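Local coordinates for Alr1585 protein (Nostoc sp., PDB 5C2I) that probably uses a haem-bound iron to reduce hydrogen peroxide while oxidising dyes and related compounds, as a DyP-type peroxidase, at residues 325-329 and 330-334; 352-355 and 356-359; 393-396 and 397-401. The protein carries 1 engineered substitution. All blocks are in the same frame, centred on the assembly; numbering follows the deposited sequence.

Contact 1: residues 325-329 and 330-334; sequences CPFHS and HTRKT. With HEM (protoporphyrin IX containing Fe), chain E.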
loop_
_atom_site.group_PDB
_atom_site.type_symbol
_atom_site.label_atom_id
_atom_site.label_comp_id
_atom_site.label_asym_id
_atom_site.label_seq_id
_atom_site.Cartn_x
_atom_site.Cartn_y
_atom_site.Cartn_z
ATOM N N CYS A 325 -17.651 26.512 21.295
ATOM C CA CYS A 325 -16.271 26.266 21.723
ATOM C C CYS A 325 -16.051 26.890 23.092
ATOM O O CYS A 325 -15.999 28.130 23.223
ATOM C CB CYS A 325 -15.263 26.859 20.750
ATOM S SG CYS A 325 -13.557 26.434 21.219
ATOM N N PRO A 326 -15.931 26.048 24.130
ATOM C CA PRO A 326 -15.703 26.596 25.452
ATOM C C PRO A 326 -14.468 27.481 25.570
ATOM O O PRO A 326 -13.481 27.297 24.842
ATOM C CB PRO A 326 -15.523 25.332 26.321
ATOM C CG PRO A 326 -16.420 24.341 25.661
ATOM C CD PRO A 326 -16.167 24.605 24.177
ATOM N N PHE A 327 -14.471 28.398 26.563
ATOM C CA PHE A 327 -13.282 29.202 26.813
ATOM C C PHE A 327 -12.055 28.371 27.196
ATOM O O PHE A 327 -10.926 28.787 26.996
ATOM C CB PHE A 327 -13.571 30.231 27.925
ATOM C CG PHE A 327 -14.448 31.388 27.490
ATOM C CD1 PHE A 327 -14.040 32.244 26.487
ATOM C CD2 PHE A 327 -15.607 31.706 28.210
ATOM C CE1 PHE A 327 -14.818 33.347 26.128
ATOM C CE2 PHE A 327 -16.367 32.814 27.888
ATOM C CZ PHE A 327 -15.970 33.641 26.843
ATOM N N HIS A 328 -12.275 27.191 27.746
ATOM C CA HIS A 328 -11.151 26.370 28.142
ATOM C C HIS A 328 -10.525 25.520 27.036
ATOM O O HIS A 328 -9.477 24.947 27.270
ATOM C CB HIS A 328 -11.545 25.456 29.324
ATOM C CG HIS A 328 -12.581 24.444 28.956
ATOM N ND1 HIS A 328 -13.878 24.502 29.395
ATOM C CD2 HIS A 328 -12.504 23.348 28.173
ATOM C CE1 HIS A 328 -14.558 23.482 28.901
ATOM N NE2 HIS A 328 -13.748 22.774 28.151
ATOM N N SER A 329 -11.187 25.387 25.877
ATOM C CA SER A 329 -10.715 24.500 24.846
ATOM C C SER A 329 -9.330 24.942 24.405
ATOM O O SER A 329 -9.050 26.141 24.321
ATOM C CB SER A 329 -11.683 24.459 23.664
ATOM O OG SER A 329 -12.984 24.029 24.060
ATOM N N HIS A 330 -8.475 23.967 24.139
ATOM C CA HIS A 330 -7.078 24.262 23.792
ATOM C C HIS A 330 -6.900 25.388 22.739
ATOM O O HIS A 330 -6.074 26.291 22.953
ATOM C CB HIS A 330 -6.388 22.983 23.362
ATOM C CG HIS A 330 -4.933 23.153 23.021
ATOM N ND1 HIS A 330 -4.003 23.627 23.920
ATOM C CD2 HIS A 330 -4.244 22.825 21.900
ATOM C CE1 HIS A 330 -2.798 23.573 23.372
ATOM N NE2 HIS A 330 -2.921 23.076 22.158
ATOM N N THR A 331 -7.647 25.326 21.640
ATOM C CA THR A 331 -7.513 26.339 20.585
ATOM C C THR A 331 -7.898 27.715 21.037
ATOM O O THR A 331 -7.253 28.702 20.682
ATOM C CB THR A 331 -8.301 25.993 19.281
ATOM O OG1 THR A 331 -9.667 25.799 19.592
ATOM C CG2 THR A 331 -7.739 24.742 18.614
ATOM N N ARG A 332 -8.911 27.790 21.882
ATOM C CA ARG A 332 -9.394 29.074 22.330
ATOM C C ARG A 332 -8.554 29.667 23.480
ATOM O O ARG A 332 -8.458 30.889 23.605
ATOM C CB ARG A 332 -10.868 28.957 22.753
ATOM C CG ARG A 332 -11.561 30.300 22.941
ATOM C CD ARG A 332 -13.058 30.200 22.864
ATOM N NE ARG A 332 -13.664 31.515 22.907
ATOM C CZ ARG A 332 -14.945 31.776 22.648
ATOM N NH1 ARG A 332 -15.790 30.827 22.264
ATOM N NH2 ARG A 332 -15.360 33.041 22.653
ATOM N N LYS A 333 -7.929 28.806 24.289
ATOM C CA LYS A 333 -6.966 29.241 25.302
ATOM C C LYS A 333 -5.658 29.761 24.668
ATOM O O LYS A 333 -5.161 30.829 25.043
ATOM C CB LYS A 333 -6.599 28.081 26.202
ATOM C CG LYS A 333 -7.649 27.797 27.254
ATOM C CD LYS A 333 -7.503 28.740 28.454
ATOM C CE LYS A 333 -7.820 28.115 29.784
ATOM N NZ LYS A 333 -7.340 28.912 30.949
ATOM N N THR A 334 -5.166 29.053 23.652
ATOM C CA THR A 334 -3.879 29.385 23.068
ATOM C C THR A 334 -3.995 30.449 21.983
ATOM O O THR A 334 -3.019 31.158 21.719
ATOM C CB THR A 334 -3.160 28.142 22.518
ATOM O OG1 THR A 334 -3.976 27.517 21.523
ATOM C CG2 THR A 334 -2.849 27.164 23.591
HETATM C CHA HEM E . -3.231 24.047 18.306
HETATM C CHB HEM E . -2.502 19.657 20.164
HETATM C CHC HEM E . 0.874 21.488 23.109
HETATM C CHD HEM E . -0.067 25.889 21.401
HETATM C C1A HEM E . -3.343 22.692 18.569
HETATM C C2A HEM E . -4.269 21.808 17.939
HETATM C C3A HEM E . -4.060 20.581 18.463
HETATM C C4A HEM E . -2.999 20.700 19.388
HETATM C CMA HEM E . -4.758 19.294 18.109
HETATM C CAA HEM E . -5.310 22.153 16.866
HETATM C CBA HEM E . -4.869 22.102 15.401
HETATM C CGA HEM E . -3.760 23.096 15.190
HETATM O O1A HEM E . -3.991 24.320 14.968
HETATM O O2A HEM E . -2.598 22.690 15.246
HETATM C C1B HEM E . -1.477 19.794 21.098
HETATM C C2B HEM E . -0.914 18.698 21.842
HETATM C C3B HEM E . 0.040 19.187 22.620
HETATM C C4B HEM E . 0.022 20.635 22.398
HETATM C CMB HEM E . -1.327 17.276 21.704
HETATM C CAB HEM E . 0.996 18.524 23.542
HETATM C CBB HEM E . 1.375 17.238 23.433
HETATM C C1C HEM E . 0.887 22.882 22.944
HETATM C C2C HEM E . 1.588 23.786 23.715
HETATM C C3C HEM E . 1.297 25.038 23.240
HETATM C C4C HEM E . 0.430 24.870 22.154
HETATM C CMC HEM E . 2.549 23.494 24.830
HETATM C CAC HEM E . 1.732 26.347 23.725
HETATM C CBC HEM E . 2.047 26.700 24.947
HETATM C C1D HEM E . -0.932 25.671 20.331
HETATM C C2D HEM E . -1.379 26.777 19.490
HETATM C C3D HEM E . -2.291 26.285 18.661
HETATM C C4D HEM E . -2.347 24.843 18.984
HETATM C CMD HEM E . -0.937 28.230 19.540
HETATM C CAD HEM E . -3.005 27.041 17.579
HETATM C CBD HEM E . -4.271 27.755 18.067
HETATM C CGD HEM E . -4.886 28.511 16.935
HETATM O O1D HEM E . -6.063 28.263 16.687
HETATM O O2D HEM E . -4.243 29.381 16.252
HETATM N NA HEM E . -2.624 22.017 19.510
HETATM N NB HEM E . -0.945 20.898 21.520
HETATM N NC HEM E . 0.100 23.548 22.050
HETATM N ND HEM E . -1.589 24.543 20.051
HETATM FE FE HEM E . -1.298 22.785 20.787
HETATM O O HOH W 1 0.536 22.380 19.394
#
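Arg332 reaches back from the short helix 330-334 to the carbonyl of Cys325, and this makes the tight part of the contact. Its CG stands anti to the backbone N (chi1 -167°) and the chain stays extended to NE, which lays the aliphatic part along the preceding loop: CB packs 4.0 Å from Cys325 SG, and CD passes 3.5 Å from Pro326 O. NH1 then donates to Cys325 O over 2.9 Å, a bent bond (130° at the hydrogen), the oxygen lying near the edge of the guanidinium but tilted from its plane. NE forms a salt bridge with Asp339 and NH2 donates to Asp319 O, so all three nitrogens resist rotation of the group. The loop ends in a type I beta turn from Pro326 to Ser329, with Ser329 as N-cap. Its OG bonds to Leu287 O instead of capping, while its carbonyl opens the helix by accepting from Lys333 N at 2.9 Å. The next residue, His330, is the haem ligand: NE2 binds the iron at 2.1 Å, with a water across the iron, and ND1 is hydrogen-bonded to Asp418 OD2, which probably helps to set the rotation of the ring. Lys333 CG packs 3.4 Å from Phe327 O, and its chain then bends, with NZ hydrogen-bonded to the carbonyls of Phe410, Trp404 and Gly416. The looser side belongs to the partly exposed Phe327. Its CE1 comes over one face of the guanidinium, 3.5 Å from Arg332 NH2, but the two planes are 65° apart, too steep for a parallel stack.

Contact 2: residues 352-355 and 356-359; sequences EAFK and EERG. With EDO (1,2-ethanediol), chain G.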
loop_
_atom_site.group_PDB
_atom_site.type_symbol
_atom_site.label_atom_id
_atom_site.label_comp_id
_atom_site.label_asym_id
_atom_site.label_seq_id
_atom_site.Cartn_x
_atom_site.Cartn_y
_atom_site.Cartn_z
ATOM N N GLU A 352 -6.085 47.941 19.041
ATOM C CA GLU A 352 -4.768 47.910 19.665
ATOM C C GLU A 352 -4.636 46.642 20.525
ATOM O O GLU A 352 -3.605 45.974 20.494
ATOM C CB GLU A 352 -4.505 49.127 20.555
ATOM C CG GLU A 352 -4.339 50.486 19.852
ATOM C CD GLU A 352 -5.641 51.087 19.277
ATOM O OE1 GLU A 352 -6.763 50.498 19.460
ATOM O OE2 GLU A 352 -5.545 52.171 18.628
ATOM N N ALA A 353 -5.682 46.319 21.279
ATOM C CA ALA A 353 -5.662 45.166 22.152
ATOM C C ALA A 353 -5.561 43.846 21.342
ATOM O O ALA A 353 -4.881 42.939 21.758
ATOM C CB ALA A 353 -6.891 45.145 23.050
ATOM N N PHE A 354 -6.248 43.764 20.203
ATOM C CA PHE A 354 -6.166 42.594 19.338
ATOM C C PHE A 354 -4.752 42.446 18.750
ATOM O O PHE A 354 -4.209 41.342 18.699
ATOM C CB PHE A 354 -7.250 42.671 18.267
ATOM C CG PHE A 354 -7.422 41.422 17.437
ATOM C CD1 PHE A 354 -7.288 40.169 17.977
ATOM C CD2 PHE A 354 -7.815 41.543 16.089
ATOM C CE1 PHE A 354 -7.477 39.036 17.221
ATOM C CE2 PHE A 354 -7.985 40.403 15.316
ATOM C CZ PHE A 354 -7.848 39.152 15.896
ATOM N N LYS A 355 -4.128 43.554 18.348
ATOM C CA LYS A 355 -2.739 43.501 17.854
ATOM C C LYS A 355 -1.821 42.941 18.952
ATOM O O LYS A 355 -0.976 42.111 18.697
ATOM C CB LYS A 355 -2.251 44.864 17.367
ATOM C CG LYS A 355 -2.773 45.226 15.999
ATOM C CD LYS A 355 -2.047 46.436 15.420
ATOM C CE LYS A 355 -2.774 46.894 14.168
ATOM N NZ LYS A 355 -3.877 47.829 14.478
ATOM N N GLU A 356 -2.003 43.417 20.172
ATOM C CA GLU A 356 -1.227 42.959 21.301
ATOM C C GLU A 356 -1.471 41.478 21.562
ATOM O O GLU A 356 -0.536 40.707 21.778
ATOM C CB GLU A 356 -1.619 43.801 22.527
ATOM C CG GLU A 356 -0.617 43.766 23.634
ATOM C CD GLU A 356 -1.041 44.682 24.770
ATOM O OE1 GLU A 356 -1.160 45.925 24.514
ATOM O OE2 GLU A 356 -1.270 44.165 25.888
ATOM N N GLU A 357 -2.747 41.068 21.556
ATOM C CA GLU A 357 -3.084 39.637 21.688
ATOM C C GLU A 357 -2.367 38.793 20.627
ATOM O O GLU A 357 -1.804 37.725 20.927
ATOM C CB GLU A 357 -4.581 39.435 21.574
ATOM C CG GLU A 357 -5.045 38.019 21.836
ATOM C CD GLU A 357 -6.475 37.803 21.458
ATOM O OE1 GLU A 357 -7.353 38.325 22.177
ATOM O OE2 GLU A 357 -6.717 37.160 20.395
ATOM N N ARG A 358 -2.407 39.258 19.380
ATOM C CA ARG A 358 -1.771 38.533 18.262
ATOM C C ARG A 358 -0.243 38.465 18.388
ATOM O O ARG A 358 0.390 37.587 17.799
ATOM C CB ARG A 358 -2.195 39.141 16.914
ATOM C CG ARG A 358 -3.658 38.915 16.557
ATOM C CD ARG A 358 -4.132 39.876 15.457
ATOM N NE ARG A 358 -3.344 39.756 14.239
ATOM C CZ ARG A 358 -3.512 38.836 13.288
ATOM N NH1 ARG A 358 -4.470 37.937 13.370
ATOM N NH2 ARG A 358 -2.718 38.844 12.219
ATOM N N GLY A 359 0.341 39.390 19.167
ATOM C CA GLY A 359 1.780 39.435 19.356
ATOM C C GLY A 359 2.292 38.290 20.222
ATOM O O GLY A 359 3.505 38.031 20.247
HETATM C C1 EDO G . 7.117 40.077 20.240
HETATM O O1 EDO G . 6.940 39.030 21.202
HETATM C C2 EDO G . 5.864 40.480 19.461
HETATM O O2 EDO G . 5.161 39.426 18.806
#
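Arg358 crosses the ring of Phe354 with its aliphatic chain: CD sits over the middle of one face, 3.7 Å from the centroid and 8° off the ring normal, a CH-pi contact. The chain turns about its CG-CD bond (chi3 58°), carrying the guanidinium past the ring; its CZ lies 5.5 Å from the centroid, at most a weak cation-pi attraction. NH1 donates to Asp229 O, and the guanidinium makes a cation-pi contact with Trp228. Glu357 meets the same ring differently, with OE2 in the ring plane at the edge, 3.8 Å from CE1, and the carboxylate turned 80° to the ring. Both arrangements follow from the spacing of helix 350-358, where Arg358 N donates to Phe354 O and Glu357 N to Ala353 O, each at 2.8 Å, and residues three and four positions on share a flank with Phe354. Glu357 OE1 is hydrogen-bonded to Thr340 in helix 339-343 and OE2 to Gly338 N; Phe354 rests on Ala341 of that helix and on Trp228. Glu352, Lys355 and Glu356 hold the exposed side. The bond from Gly359 N to Lys355 O is weak, and Gly359 O accepts from O2 of an ethanediol, probably from the crystallisation liquor, at 2.6 Å.

Contact 3: residues 393-396 and 397-401; sequences IENQ and FNFMQ. With HEM (protoporphyrin IX containing Fe), chain E; EDO (1,2-ethanediol), chain G.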
loop_
_atom_site.group_PDB
_atom_site.type_symbol
_atom_site.label_atom_id
_atom_site.label_comp_id
_atom_site.label_asym_id
_atom_site.label_seq_id
_atom_site.Cartn_x
_atom_site.Cartn_y
_atom_site.Cartn_z
ATOM N N ILE A 393 10.571 35.016 24.002
ATOM C CA ILE A 393 10.015 33.854 24.701
ATOM C C ILE A 393 9.110 34.301 25.825
ATOM O O ILE A 393 8.036 33.697 26.044
ATOM C CB ILE A 393 11.130 32.895 25.247
ATOM C CG1 ILE A 393 11.931 32.315 24.068
ATOM C CG2 ILE A 393 10.549 31.773 26.082
ATOM C CD1 ILE A 393 13.177 31.559 24.499
ATOM N N GLU A 394 9.514 35.326 26.550
ATOM C CA GLU A 394 8.693 35.825 27.646
ATOM C C GLU A 394 7.281 36.223 27.193
ATOM O O GLU A 394 6.272 35.913 27.885
ATOM C CB GLU A 394 9.373 36.993 28.352
ATOM C CG GLU A 394 8.622 37.574 29.514
ATOM C CD GLU A 394 9.480 38.657 30.174
ATOM O OE1 GLU A 394 10.446 38.298 30.871
ATOM O OE2 GLU A 394 9.243 39.861 29.919
ATOM N N ASN A 395 7.212 36.856 26.038
ATOM C CA ASN A 395 5.961 37.352 25.499
ATOM C C ASN A 395 5.192 36.362 24.605
ATOM O O ASN A 395 4.010 36.565 24.311
ATOM C CB ASN A 395 6.217 38.607 24.692
ATOM C CG ASN A 395 4.922 39.356 24.411
ATOM O OD1 ASN A 395 4.231 39.737 25.322
ATOM N ND2 ASN A 395 4.590 39.532 23.142
ATOM N N GLN A 396 5.832 35.262 24.215
ATOM C CA GLN A 396 5.213 34.289 23.298
ATOM C C GLN A 396 5.033 32.937 24.000
ATOM O O GLN A 396 4.122 32.833 24.801
ATOM C CB GLN A 396 5.939 34.286 21.926
ATOM C CG GLN A 396 5.725 35.664 21.287
ATOM C CD GLN A 396 6.540 35.955 20.034
ATOM O OE1 GLN A 396 7.626 36.540 20.100
ATOM N NE2 GLN A 396 6.031 35.529 18.893
ATOM N N PHE A 397 5.876 31.931 23.786
ATOM C CA PHE A 397 5.630 30.653 24.449
ATOM C C PHE A 397 5.362 30.778 25.969
ATOM O O PHE A 397 4.410 30.171 26.475
ATOM C CB PHE A 397 6.724 29.615 24.227
ATOM C CG PHE A 397 6.559 28.425 25.093
ATOM C CD1 PHE A 397 5.666 27.419 24.742
ATOM C CD2 PHE A 397 7.216 28.326 26.308
ATOM C CE1 PHE A 397 5.441 26.346 25.621
ATOM C CE2 PHE A 397 7.001 27.265 27.150
ATOM C CZ PHE A 397 6.110 26.270 26.803
ATOM N N ASN A 398 6.258 31.428 26.718
ATOM C CA ASN A 398 6.086 31.448 28.174
ATOM C C ASN A 398 4.770 32.108 28.573
ATOM O O ASN A 398 4.122 31.690 29.552
ATOM C CB ASN A 398 7.245 32.146 28.893
ATOM C CG ASN A 398 8.453 31.246 29.102
ATOM O OD1 ASN A 398 8.603 30.207 28.467
ATOM N ND2 ASN A 398 9.334 31.669 29.986
ATOM N N PHE A 399 4.427 33.175 27.858
ATOM C CA PHE A 399 3.173 33.909 28.066
ATOM C C PHE A 399 1.966 33.009 27.809
ATOM O O PHE A 399 1.070 32.933 28.629
ATOM C CB PHE A 399 3.150 35.136 27.164
ATOM C CG PHE A 399 2.119 36.154 27.530
ATOM C CD1 PHE A 399 0.792 36.002 27.121
ATOM C CD2 PHE A 399 2.478 37.308 28.230
ATOM C CE1 PHE A 399 -0.162 36.959 27.452
ATOM C CE2 PHE A 399 1.530 38.274 28.529
ATOM C CZ PHE A 399 0.193 38.082 28.180
ATOM N N MET A 400 1.997 32.284 26.688
ATOM C CA MET A 400 0.914 31.442 26.286
ATOM C C MET A 400 0.673 30.341 27.340
ATOM O O MET A 400 -0.475 30.109 27.752
ATOM C CB MET A 400 1.192 30.863 24.920
ATOM C CG MET A 400 0.077 30.087 24.295
ATOM S SD MET A 400 0.493 29.589 22.613
ATOM C CE MET A 400 0.294 31.152 21.778
ATOM N N GLN A 401 1.749 29.678 27.770
ATOM C CA GLN A 401 1.623 28.613 28.782
ATOM C C GLN A 401 1.193 29.190 30.134
ATOM O O GLN A 401 0.238 28.686 30.764
ATOM C CB GLN A 401 2.936 27.859 28.933
ATOM C CG GLN A 401 2.875 26.665 29.884
ATOM C CD GLN A 401 2.239 25.443 29.266
ATOM O OE1 GLN A 401 2.621 24.998 28.172
ATOM N NE2 GLN A 401 1.253 24.898 29.939
HETATM C CHA HEM E . -3.231 24.047 18.306
HETATM C CHB HEM E . -2.502 19.657 20.164
HETATM C CHC HEM E . 0.874 21.488 23.109
HETATM C CHD HEM E . -0.067 25.889 21.401
HETATM C C1A HEM E . -3.343 22.692 18.569
HETATM C C2A HEM E . -4.269 21.808 17.939
HETATM C C3A HEM E . -4.060 20.581 18.463
HETATM C C4A HEM E . -2.999 20.700 19.388
HETATM C CMA HEM E . -4.758 19.294 18.109
HETATM C CAA HEM E . -5.310 22.153 16.866
HETATM C CBA HEM E . -4.869 22.102 15.401
HETATM C CGA HEM E . -3.760 23.096 15.190
HETATM O O1A HEM E . -3.991 24.320 14.968
HETATM O O2A HEM E . -2.598 22.690 15.246
HETATM C C1B HEM E . -1.477 19.794 21.098
HETATM C C2B HEM E . -0.914 18.698 21.842
HETATM C C3B HEM E . 0.040 19.187 22.620
HETATM C C4B HEM E . 0.022 20.635 22.398
HETATM C CMB HEM E . -1.327 17.276 21.704
HETATM C CAB HEM E . 0.996 18.524 23.542
HETATM C CBB HEM E . 1.375 17.238 23.433
HETATM C C1C HEM E . 0.887 22.882 22.944
HETATM C C2C HEM E . 1.588 23.786 23.715
HETATM C C3C HEM E . 1.297 25.038 23.240
HETATM C C4C HEM E . 0.430 24.870 22.154
HETATM C CMC HEM E . 2.549 23.494 24.830
HETATM C CAC HEM E . 1.732 26.347 23.725
HETATM C CBC HEM E . 2.047 26.700 24.947
HETATM C C1D HEM E . -0.932 25.671 20.331
HETATM C C2D HEM E . -1.379 26.777 19.490
HETATM C C3D HEM E . -2.291 26.285 18.661
HETATM C C4D HEM E . -2.347 24.843 18.984
HETATM C CMD HEM E . -0.937 28.230 19.540
HETATM C CAD HEM E . -3.005 27.041 17.579
HETATM C CBD HEM E . -4.271 27.755 18.067
HETATM C CGD HEM E . -4.886 28.511 16.935
HETATM O O1D HEM E . -6.063 28.263 16.687
HETATM O O2D HEM E . -4.243 29.381 16.252
HETATM N NA HEM E . -2.624 22.017 19.510
HETATM N NB HEM E . -0.945 20.898 21.520
HETATM N NC HEM E . 0.100 23.548 22.050
HETATM N ND HEM E . -1.589 24.543 20.051
HETATM FE FE HEM E . -1.298 22.785 20.787
HETATM C C1 EDO G . 7.117 40.077 20.240
HETATM O O1 EDO G . 6.940 39.030 21.202
HETATM C C2 EDO G . 5.864 40.480 19.461
HETATM O O2 EDO G . 5.161 39.426 18.806
HETATM O O HOH W 1 0.536 22.380 19.394
#
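Gln396 and Met400 share the straighter of two backbone hydrogen bonds that tie the loop 393-396 to helix 397-405: Met400 N donates to Gln396 O over 2.9 Å, almost in line with the carbonyl. The other runs from Asn398 N to Ile393 O at 3.0 Å. Gln396 is the N-cap residue, and just beyond it Phe397 N is taken by the side chain of Gln390.

The side-chain polar contacts gather at the loop end. With CG of Gln396 anti to the carbonyl carbon (chi1 -65°), the extended chain carries its amide out to the ethanediol and to two carbonyls: OE1 accepts from the ethanediol O1 at 2.8 Å, while NE2 donates to Arg361 O and Ser236 O. Asn395 ND2 donates to the same O1 over 3.1 Å. Replacing Gln396 by alanine is likely to leave the carbonyls of Arg361 and Ser236 without their shared donor and the ethanediol hydroxyl without its acceptor.

Among the van der Waals contacts, Phe399 CB lies 3.3 Å from Glu394 O, its ring lying alongside the side chain of Asn395 and stacked on His360. Ile393 CG2 touches the amide of Asn398, 3.5 Å from OD1, which is itself bonded to the Tyr455 hydroxyl.

The helix then meets the rim of the haem. Phe397 CE1 stands 3.5 Å from the vinyl carbon CBC, Met400 SD is 3.6 Å from CAC, and Gln401 OE1 approaches the methyl CMC. These contacts with the haem are largely van der Waals, and none of these residues binds the iron; the polar work is done at the loop, so the helix start probably helps to place a largely apolar wall against the porphyrin edge.

Overall arrangement
Contacts 1 and 3 are buried and both border the haem, whereas contact 2 lies at the surface, its nearest atoms about 7 Å from those of contact 1. All three join neighbouring residues at helix ends or within a helix: contacts 1 and 3 pair a loop with the helix it starts, and contact 2 stays almost wholly in one helix. Contact 1 supplies the iron ligand and contact 3 a wall at the porphyrin rim; they meet where Met400 CE lies 3.3 Å from Thr334 O. Contact 2 is built on charged and aromatic groups, and it touches contact 3 at Gly359, with one ethanediol bridging the two.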